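Local coordinates for protein ferritin heavy chain (Trichoplusia ni, PDB 1Z6O) that oxidises ferrous iron as the heavy chain of a secreted 24-subunit shell of twelve heavy and twelve light chains that stores iron in soluble form, at residues Q30-A35 / S117-S122; S36-A41 / R95-S100; A57-D62 / E107-A112. All blocks are in the same frame, centred on the assembly; numbering follows the deposited sequence.

How the contacts relate
Contacts 1 and 3 join helices of the ferritin four-helix bundle and share helix 105-132, whereas contact 2 ties helix 19-47, which it has in common with contact 1, to the long connection that leads into helix 105-132. Contact 3 is the buried one and purely apolar, an aromatic ring among alanine and leucine side chains. Contact 1 is partly buried and mixes thioether and valine packing with a carboxylate that binds iron. Contact 2 is also partly buried, its exposed residues all on the loop side, and relies on hydrogen bonds to loop backbone and on bridging waters. Contacts 2 and 3 touch directly, through the salt bridge from Arg-99 to Glu-107 and the packing of Tyr-39 on Ala-112.

Contact 1. Residues Q30-A35 / S117-S122; sequences QMEVGA and SDVTKS. With FE (Fe (III) ion), chain B.
Met-31 of helix 19-47 points toward helix 105-132, and the carboxylate end of Glu-32 comes near it; the two helices are an antiparallel pair in the ferritin four-helix bundle, their segment axes 11.2 Å apart at 172°. With CG anti to the backbone N (chi1 -176°) and the chain extended beyond it, Met-31 spans this gap as a straight rod. Its SD lies 3.4 Å from CB of Ser-122, while CE packs 3.6 Å from the backbone O of Asp-118 and also touches CG2 of Val-119. Shortening this rod to an alanine would probably open a gap beside Val-119 and leave the CB of Ser-122 without its sulfur neighbour.

Glu-32 follows with a chain bent at chi2 (-70°), which turns its carboxylate across the side chain of Val-119 at about a right angle. OE2 binds the iron at 2.0 Å; Glu-67 and His-70 from helix 54-80 and two waters complete the ligands seen, forming the first iron site of the ferroxidase centre. The other oxygen, OE1, accepts a hydrogen bond from NE2 of Gln-28, a second-shell residue that probably helps to fix the carboxylate's rotation and also pairs with OG of Ser-122. Val-119 meets Met-31 and Glu-32 with separate branches: CG2 faces Met-31, and CG1 lies 3.8 Å from OE1 of Glu-32.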
loop_
_atom_site.group_PDB
_atom_site.type_symbol
_atom_site.label_atom_id
_atom_site.label_comp_id
_atom_site.label_asym_id
_atom_site.label_seq_id
_atom_site.Cartn_x
_atom_site.Cartn_y
_atom_site.Cartn_z
ATOM N N GLN M 30 25.996 -20.214 -45.405
ATOM C CA GLN M 30 25.041 -20.672 -46.416
ATOM C C GLN M 30 24.333 -21.938 -45.924
ATOM O O GLN M 30 23.139 -22.128 -46.163
ATOM C CB GLN M 30 25.745 -20.962 -47.759
ATOM C CG GLN M 30 24.822 -21.612 -48.821
ATOM C CD GLN M 30 23.628 -20.729 -49.188
ATOM O OE1 GLN M 30 23.796 -19.564 -49.520
ATOM N NE2 GLN M 30 22.421 -21.288 -49.136
ATOM N N MET M 31 25.062 -22.807 -45.234
ATOM C CA MET M 31 24.449 -24.027 -44.722
ATOM C C MET M 31 23.346 -23.726 -43.692
ATOM O O MET M 31 22.301 -24.375 -43.694
ATOM C CB MET M 31 25.503 -24.934 -44.084
ATOM C CG MET M 31 24.926 -26.273 -43.626
ATOM S SD MET M 31 26.197 -27.351 -42.940
ATOM C CE MET M 31 25.430 -29.012 -43.261
ATOM N N GLU M 32 23.576 -22.751 -42.812
ATOM C CA GLU M 32 22.564 -22.388 -41.807
ATOM C C GLU M 32 21.324 -21.842 -42.518
ATOM O O GLU M 32 20.195 -22.159 -42.143
ATOM C CB GLU M 32 23.095 -21.315 -40.843
ATOM C CG GLU M 32 24.361 -21.710 -40.073
ATOM C CD GLU M 32 24.146 -22.796 -39.019
ATOM O OE1 GLU M 32 25.159 -23.407 -38.596
ATOM O OE2 GLU M 32 22.991 -23.034 -38.592
ATOM N N VAL M 33 21.531 -21.009 -43.534
ATOM C CA VAL M 33 20.399 -20.454 -44.280
ATOM C C VAL M 33 19.634 -21.585 -44.968
ATOM O O VAL M 33 18.400 -21.609 -44.949
ATOM C CB VAL M 33 20.879 -19.389 -45.310
ATOM C CG1 VAL M 33 19.739 -19.012 -46.276
ATOM C CG2 VAL M 33 21.343 -18.136 -44.553
ATOM N N GLY M 34 20.363 -22.528 -45.565
ATOM C CA GLY M 34 19.712 -23.663 -46.210
ATOM C C GLY M 34 18.871 -24.442 -45.200
ATOM O O GLY M 34 17.769 -24.897 -45.511
ATOM N N ALA M 35 19.388 -24.612 -43.987
ATOM C CA ALA M 35 18.635 -25.320 -42.959
ATOM C C ALA M 35 17.379 -24.518 -42.596
ATOM O O ALA M 35 16.316 -25.112 -42.410
ATOM C CB ALA M 35 19.504 -25.550 -41.709
ATOM N N SER M 117 22.658 -33.354 -37.480
ATOM C CA SER M 117 23.861 -34.179 -37.453
ATOM C C SER M 117 24.842 -33.685 -38.548
ATOM O O SER M 117 26.061 -33.610 -38.328
ATOM C CB SER M 117 23.447 -35.660 -37.680
ATOM O OG SER M 117 24.578 -36.498 -37.693
ATOM N N ASP M 118 24.318 -33.349 -39.725
ATOM C CA ASP M 118 25.160 -32.824 -40.814
ATOM C C ASP M 118 25.750 -31.463 -40.439
ATOM O O ASP M 118 26.911 -31.165 -40.749
ATOM C CB ASP M 118 24.353 -32.631 -42.102
ATOM C CG ASP M 118 24.001 -33.940 -42.775
ATOM O OD1 ASP M 118 24.656 -34.962 -42.477
ATOM O OD2 ASP M 118 23.078 -33.939 -43.615
ATOM N N VAL M 119 24.949 -30.622 -39.793
ATOM C CA VAL M 119 25.437 -29.305 -39.381
ATOM C C VAL M 119 26.537 -29.455 -38.328
ATOM O O VAL M 119 27.536 -28.739 -38.361
ATOM C CB VAL M 119 24.281 -28.424 -38.822
ATOM C CG1 VAL M 119 24.845 -27.179 -38.121
ATOM C CG2 VAL M 119 23.361 -28.004 -39.971
ATOM N N THR M 120 26.366 -30.394 -37.403
ATOM C CA THR M 120 27.373 -30.609 -36.361
ATOM C C THR M 120 28.704 -31.016 -36.993
ATOM O O THR M 120 29.771 -30.516 -36.631
ATOM C CB THR M 120 26.913 -31.705 -35.387
ATOM O OG1 THR M 120 25.680 -31.293 -34.789
ATOM C CG2 THR M 120 27.964 -31.947 -34.283
ATOM N N LYS M 121 28.636 -31.929 -37.947
ATOM C CA LYS M 121 29.835 -32.391 -38.634
ATOM C C LYS M 121 30.481 -31.225 -39.402
ATOM O O LYS M 121 31.705 -31.067 -39.416
ATOM C CB LYS M 121 29.447 -33.516 -39.592
ATOM C CG LYS M 121 30.590 -34.150 -40.337
ATOM C CD LYS M 121 30.059 -35.329 -41.156
ATOM C CE LYS M 121 31.114 -35.855 -42.116
ATOM N NZ LYS M 121 30.561 -36.898 -43.033
ATOM N N SER M 122 29.657 -30.399 -40.034
ATOM C CA SER M 122 30.183 -29.262 -40.779
ATOM C C SER M 122 30.868 -28.246 -39.845
ATOM O O SER M 122 31.934 -27.715 -40.169
ATOM C CB SER M 122 29.047 -28.596 -41.578
ATOM O OG SER M 122 29.530 -27.442 -42.240
HETATM FE FE FE B . 22.259 -23.891 -36.984
HETATM O O HOH W 1 21.800 -25.798 -36.386
HETATM O O HOH W 2 24.196 -24.134 -36.360
#

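Contact 2. Residues S36-A41 / R95-S100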
loop_
_atom_site.group_PDB
_atom_site.type_symbol
_atom_site.label_atom_id
_atom_site.label_comp_id
_atom_site.label_asym_id
_atom_site.label_seq_id
_atom_site.Cartn_x
_atom_site.Cartn_y
_atom_site.Cartn_z
ATOM N N SER M 36 17.476 -23.184 -42.511
ATOM C CA SER M 36 16.286 -22.397 -42.170
ATOM C C SER M 36 15.203 -22.598 -43.222
ATOM O O SER M 36 14.029 -22.708 -42.878
ATOM C CB SER M 36 16.578 -20.879 -42.018
ATOM O OG SER M 36 16.742 -20.207 -43.270
ATOM N N LEU M 37 15.592 -22.668 -44.493
ATOM C CA LEU M 37 14.612 -22.854 -45.568
ATOM C C LEU M 37 13.983 -24.243 -45.529
ATOM O O LEU M 37 12.795 -24.398 -45.814
ATOM C CB LEU M 37 15.265 -22.629 -46.938
ATOM C CG LEU M 37 15.992 -21.281 -47.083
ATOM C CD1 LEU M 37 16.603 -21.156 -48.471
ATOM C CD2 LEU M 37 15.021 -20.156 -46.844
ATOM N N GLN M 38 14.770 -25.255 -45.183
ATOM C CA GLN M 38 14.223 -26.609 -45.123
ATOM C C GLN M 38 13.230 -26.715 -43.951
ATOM O O GLN M 38 12.211 -27.399 -44.059
ATOM C CB GLN M 38 15.351 -27.650 -44.992
ATOM C CG GLN M 38 14.839 -29.096 -44.952
ATOM C CD GLN M 38 14.093 -29.483 -46.225
ATOM O OE1 GLN M 38 14.696 -29.904 -47.205
ATOM N NE2 GLN M 38 12.771 -29.316 -46.216
ATOM N N TYR M 39 13.523 -26.047 -42.832
ATOM C CA TYR M 39 12.597 -26.060 -41.693
ATOM C C TYR M 39 11.316 -25.297 -42.042
ATOM O O TYR M 39 10.235 -25.669 -41.583
ATOM C CB TYR M 39 13.247 -25.447 -40.443
ATOM C CG TYR M 39 14.133 -26.419 -39.695
ATOM C CD1 TYR M 39 15.430 -26.069 -39.310
ATOM C CD2 TYR M 39 13.646 -27.673 -39.315
ATOM C CE1 TYR M 39 16.228 -26.950 -38.550
ATOM C CE2 TYR M 39 14.425 -28.554 -38.558
ATOM C CZ TYR M 39 15.708 -28.189 -38.178
ATOM O OH TYR M 39 16.443 -29.060 -37.404
ATOM N N LEU M 40 11.421 -24.228 -42.835
ATOM C CA LEU M 40 10.206 -23.498 -43.233
ATOM C C LEU M 40 9.284 -24.440 -43.998
ATOM O O LEU M 40 8.066 -24.386 -43.848
ATOM C CB LEU M 40 10.513 -22.312 -44.164
ATOM C CG LEU M 40 10.955 -20.964 -43.600
ATOM C CD1 LEU M 40 11.097 -19.962 -44.769
ATOM C CD2 LEU M 40 9.913 -20.460 -42.585
ATOM N N ALA M 41 9.863 -25.282 -44.852
ATOM C CA ALA M 41 9.054 -26.219 -45.631
ATOM C C ALA M 41 8.388 -27.254 -44.720
ATOM O O ALA M 41 7.273 -27.701 -45.002
ATOM C CB ALA M 41 9.921 -26.911 -46.703
ATOM N N ARG M 95 17.245 -20.640 -52.195
ATOM C CA ARG M 95 16.756 -21.573 -53.212
ATOM C C ARG M 95 15.699 -22.466 -52.583
ATOM O O ARG M 95 15.703 -22.679 -51.374
ATOM C CB ARG M 95 17.896 -22.456 -53.721
ATOM C CG ARG M 95 19.011 -21.684 -54.387
ATOM C CD ARG M 95 20.285 -22.507 -54.433
ATOM N NE ARG M 95 21.447 -21.665 -54.702
ATOM C CZ ARG M 95 22.708 -22.058 -54.561
ATOM N NH1 ARG M 95 22.978 -23.291 -54.153
ATOM N NH2 ARG M 95 23.701 -21.213 -54.818
ATOM N N PRO M 96 14.788 -23.012 -53.397
ATOM C CA PRO M 96 13.749 -23.886 -52.847
ATOM C C PRO M 96 14.401 -25.080 -52.158
ATOM O O PRO M 96 15.399 -25.604 -52.632
ATOM C CB PRO M 96 12.959 -24.319 -54.087
ATOM C CG PRO M 96 13.166 -23.168 -55.054
ATOM C CD PRO M 96 14.631 -22.845 -54.855
ATOM N N PRO M 97 13.853 -25.515 -51.018
ATOM C CA PRO M 97 14.457 -26.664 -50.341
ATOM C C PRO M 97 14.211 -27.948 -51.130
ATOM O O PRO M 97 13.274 -28.037 -51.921
ATOM C CB PRO M 97 13.766 -26.673 -48.973
ATOM C CG PRO M 97 12.437 -26.079 -49.267
ATOM C CD PRO M 97 12.753 -24.944 -50.220
ATOM N N THR M 98 15.061 -28.930 -50.878
ATOM C CA THR M 98 15.031 -30.230 -51.536
ATOM C C THR M 98 13.801 -31.070 -51.237
ATOM O O THR M 98 13.291 -31.761 -52.109
ATOM C CB THR M 98 16.274 -31.049 -51.122
ATOM O OG1 THR M 98 17.453 -30.355 -51.538
ATOM C CG2 THR M 98 16.249 -32.430 -51.755
ATOM N N ARG M 99 13.324 -31.021 -49.999
ATOM C CA ARG M 99 12.171 -31.823 -49.624
ATOM C C ARG M 99 11.007 -30.945 -49.192
ATOM O O ARG M 99 11.208 -29.907 -48.559
ATOM C CB ARG M 99 12.578 -32.787 -48.506
ATOM C CG ARG M 99 11.559 -33.889 -48.253
ATOM C CD ARG M 99 12.180 -35.083 -47.537
ATOM N NE ARG M 99 11.157 -36.047 -47.140
ATOM C CZ ARG M 99 11.363 -37.026 -46.269
ATOM N NH1 ARG M 99 12.561 -37.174 -45.704
ATOM N NH2 ARG M 99 10.369 -37.846 -45.948
ATOM N N SER M 100 9.788 -31.350 -49.532
ATOM C CA SER M 100 8.625 -30.544 -49.172
ATOM C C SER M 100 7.495 -31.339 -48.537
ATOM O O SER M 100 6.475 -30.771 -48.143
ATOM C CB SER M 100 8.099 -29.807 -50.409
ATOM O OG SER M 100 7.634 -30.735 -51.372
HETATM O O HOH W 3 17.000 -28.494 -48.806
HETATM O O HOH W 4 6.415 -28.147 -47.466
#
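Gln-38 grips the backbone of Arg-99 with both ends of its amide. NE2 donates to the Arg-99 O at 2.9 Å in an almost straight bond (179°); the acceptor lies in the plane of the amide, although the donor is tilted from the carbonyl plane. OE1 accepts a weak bond of 3.3 Å from the Arg-99 N, and a water that donates to OE1 in turn accepts from the Thr-98 N. A bend at chi2 (61°) brings the amide round to Arg-99, the side chain crossing the Pro-97 ring at a slant, with CB of Pro-97 3.8 Å from OE1.

Beside this polar centre, CG of Pro-97 rests 3.7 Å from CB of Ala-41, and Leu-37 brings CD1 against the Arg-95 O. A second water donates to both the Ala-41 O and the Ser-100 O. Further out, His-111 and Met-115 of helix 105-132 and Trp-102 pack on Gln-38, the guanidinium of Arg-99 turns away to a salt bridge with Glu-107, and Leu-49 of a ferritin light chain covers Leu-37. The polar bonds, direct and through water, all use the loop's backbone, and the paired amide bonds would hold the Gln-38 carboxamide against a flip.

Contact 3. Residues A57-D62 / E107-A112; sequences AQLFFD and EALEHA
Phe-60 on helix 54-80 projects toward Ala-108 and Ala-112 of helix 105-132, one turn apart, in the apolar interior of the ferritin four-helix bundle. From CB, the first torsion sets CG anti to the carbonyl carbon (chi1 -64°), which places the ring between the two helices. CG, CD1 and CD2 serve as the base of the ring, and contact across the interface begins at its far half. There CE1 lies 4.2 Å from CB of Ala-112, while CE2 approaches CB of Ala-108 to 3.8 Å. At the tip, CZ is 3.9 Å from the same methyl of Ala-108 and 4.2 Å from CD2 of Leu-109. All three partners approach the ring obliquely, and those at Ala-108 and Ala-112 are single methyls, which the ring reaches across the wide axis separation.

Leu-59, the preceding residue, adds a second apolar contact. Its CD2 lies 4.0 Å above one face of the Phe-60 ring, offset toward the rim, and also meets CD2 of Leu-109 at 4.1 Å, where the two leucine side chains cross at about a right angle. Helices 54-80 and 105-132 run nearly parallel here, their segment axes 12.2 Å apart at 18°, so that large side chains bridge the distance. The other two bundle helices border the contact: Phe-46 of helix 19-47 packs on Ala-108, and Leu-160 of helix 139-168 touches both Leu-109 and Ala-112.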
loop_
_atom_site.group_PDB
_atom_site.type_symbol
_atom_site.label_atom_id
_atom_site.label_comp_id
_atom_site.label_asym_id
_atom_site.label_seq_id
_atom_site.Cartn_x
_atom_site.Cartn_y
_atom_site.Cartn_z
ATOM N N ALA M 57 4.066 -28.020 -36.615
ATOM C CA ALA M 57 4.257 -26.829 -37.446
ATOM C C ALA M 57 5.017 -25.759 -36.670
ATOM O O ALA M 57 5.984 -25.188 -37.173
ATOM C CB ALA M 57 2.901 -26.270 -37.914
ATOM N N GLN M 58 4.584 -25.491 -35.442
ATOM C CA GLN M 58 5.229 -24.471 -34.616
ATOM C C GLN M 58 6.670 -24.865 -34.283
ATOM O O GLN M 58 7.568 -24.012 -34.267
ATOM C CB GLN M 58 4.433 -24.270 -33.321
ATOM C CG GLN M 58 4.960 -23.173 -32.396
ATOM C CD GLN M 58 4.287 -23.215 -31.013
ATOM O OE1 GLN M 58 4.659 -24.011 -30.145
ATOM N NE2 GLN M 58 3.280 -22.370 -30.819
ATOM N N LEU M 59 6.885 -26.146 -33.991
ATOM C CA LEU M 59 8.228 -26.638 -33.676
ATOM C C LEU M 59 9.181 -26.318 -34.829
ATOM O O LEU M 59 10.291 -25.829 -34.618
ATOM C CB LEU M 59 8.211 -28.163 -33.472
ATOM C CG LEU M 59 9.565 -28.848 -33.198
ATOM C CD1 LEU M 59 10.038 -28.483 -31.786
ATOM C CD2 LEU M 59 9.424 -30.375 -33.318
ATOM N N PHE M 60 8.745 -26.588 -36.054
ATOM C CA PHE M 60 9.616 -26.358 -37.198
ATOM C C PHE M 60 9.721 -24.905 -37.645
ATOM O O PHE M 60 10.767 -24.503 -38.144
ATOM C CB PHE M 60 9.217 -27.306 -38.342
ATOM C CG PHE M 60 9.428 -28.768 -37.994
ATOM C CD1 PHE M 60 10.650 -29.196 -37.474
ATOM C CD2 PHE M 60 8.411 -29.702 -38.166
ATOM C CE1 PHE M 60 10.858 -30.539 -37.125
ATOM C CE2 PHE M 60 8.606 -31.047 -37.824
ATOM C CZ PHE M 60 9.835 -31.464 -37.300
ATOM N N PHE M 61 8.664 -24.109 -37.475
ATOM C CA PHE M 61 8.784 -22.684 -37.808
ATOM C C PHE M 61 9.767 -22.074 -36.789
ATOM O O PHE M 61 10.574 -21.218 -37.145
ATOM C CB PHE M 61 7.430 -21.962 -37.719
ATOM C CG PHE M 61 6.553 -22.155 -38.940
ATOM C CD1 PHE M 61 5.205 -22.481 -38.803
ATOM C CD2 PHE M 61 7.072 -21.987 -40.223
ATOM C CE1 PHE M 61 4.379 -22.636 -39.933
ATOM C CE2 PHE M 61 6.258 -22.140 -41.360
ATOM C CZ PHE M 61 4.904 -22.466 -41.209
ATOM N N ASP M 62 9.696 -22.503 -35.525
ATOM C CA ASP M 62 10.631 -21.995 -34.510
ATOM C C ASP M 62 12.059 -22.388 -34.902
ATOM O O ASP M 62 12.986 -21.587 -34.772
ATOM C CB ASP M 62 10.342 -22.574 -33.108
ATOM C CG ASP M 62 9.082 -21.994 -32.470
ATOM O OD1 ASP M 62 8.541 -20.999 -32.993
ATOM O OD2 ASP M 62 8.635 -22.534 -31.435
ATOM N N GLU M 107 8.964 -39.203 -39.541
ATOM C CA GLU M 107 9.859 -38.953 -40.674
ATOM C C GLU M 107 10.450 -37.552 -40.610
ATOM O O GLU M 107 11.625 -37.355 -40.929
ATOM C CB GLU M 107 9.138 -39.097 -42.026
ATOM C CG GLU M 107 8.929 -40.520 -42.506
ATOM C CD GLU M 107 8.819 -40.621 -44.046
ATOM O OE1 GLU M 107 8.575 -39.589 -44.744
ATOM O OE2 GLU M 107 8.977 -41.754 -44.562
ATOM N N ALA M 108 9.641 -36.571 -40.218
ATOM C CA ALA M 108 10.149 -35.199 -40.134
ATOM C C ALA M 108 11.169 -35.061 -39.009
ATOM O O ALA M 108 12.193 -34.393 -39.176
ATOM C CB ALA M 108 8.989 -34.207 -39.933
ATOM N N LEU M 109 10.900 -35.672 -37.856
ATOM C CA LEU M 109 11.854 -35.591 -36.742
ATOM C C LEU M 109 13.174 -36.274 -37.111
ATOM O O LEU M 109 14.255 -35.780 -36.771
ATOM C CB LEU M 109 11.273 -36.246 -35.478
ATOM C CG LEU M 109 10.128 -35.477 -34.801
ATOM C CD1 LEU M 109 9.458 -36.368 -33.749
ATOM C CD2 LEU M 109 10.677 -34.190 -34.156
ATOM N N GLU M 110 13.096 -37.412 -37.802
ATOM C CA GLU M 110 14.317 -38.118 -38.201
ATOM C C GLU M 110 15.084 -37.326 -39.248
ATOM O O GLU M 110 16.317 -37.330 -39.264
ATOM C CB GLU M 110 13.981 -39.519 -38.733
ATOM C CG GLU M 110 13.457 -40.455 -37.627
ATOM C CD GLU M 110 13.261 -41.895 -38.116
ATOM O OE1 GLU M 110 13.077 -42.096 -39.331
ATOM O OE2 GLU M 110 13.270 -42.825 -37.286
ATOM N N HIS M 111 14.359 -36.654 -40.134
ATOM C CA HIS M 111 15.016 -35.832 -41.148
ATOM C C HIS M 111 15.693 -34.651 -40.420
ATOM O O HIS M 111 16.840 -34.311 -40.708
ATOM C CB HIS M 111 13.983 -35.305 -42.162
ATOM C CG HIS M 111 14.581 -34.472 -43.258
ATOM N ND1 HIS M 111 13.815 -33.767 -44.160
ATOM C CD2 HIS M 111 15.871 -34.224 -43.589
ATOM C CE1 HIS M 111 14.606 -33.119 -44.999
ATOM N NE2 HIS M 111 15.857 -33.379 -44.674
ATOM N N ALA M 112 14.989 -34.024 -39.474
ATOM C CA ALA M 112 15.586 -32.908 -38.725
ATOM C C ALA M 112 16.846 -33.377 -37.980
ATOM O O ALA M 112 17.862 -32.679 -37.952
ATOM C CB ALA M 112 14.580 -32.336 -37.717
#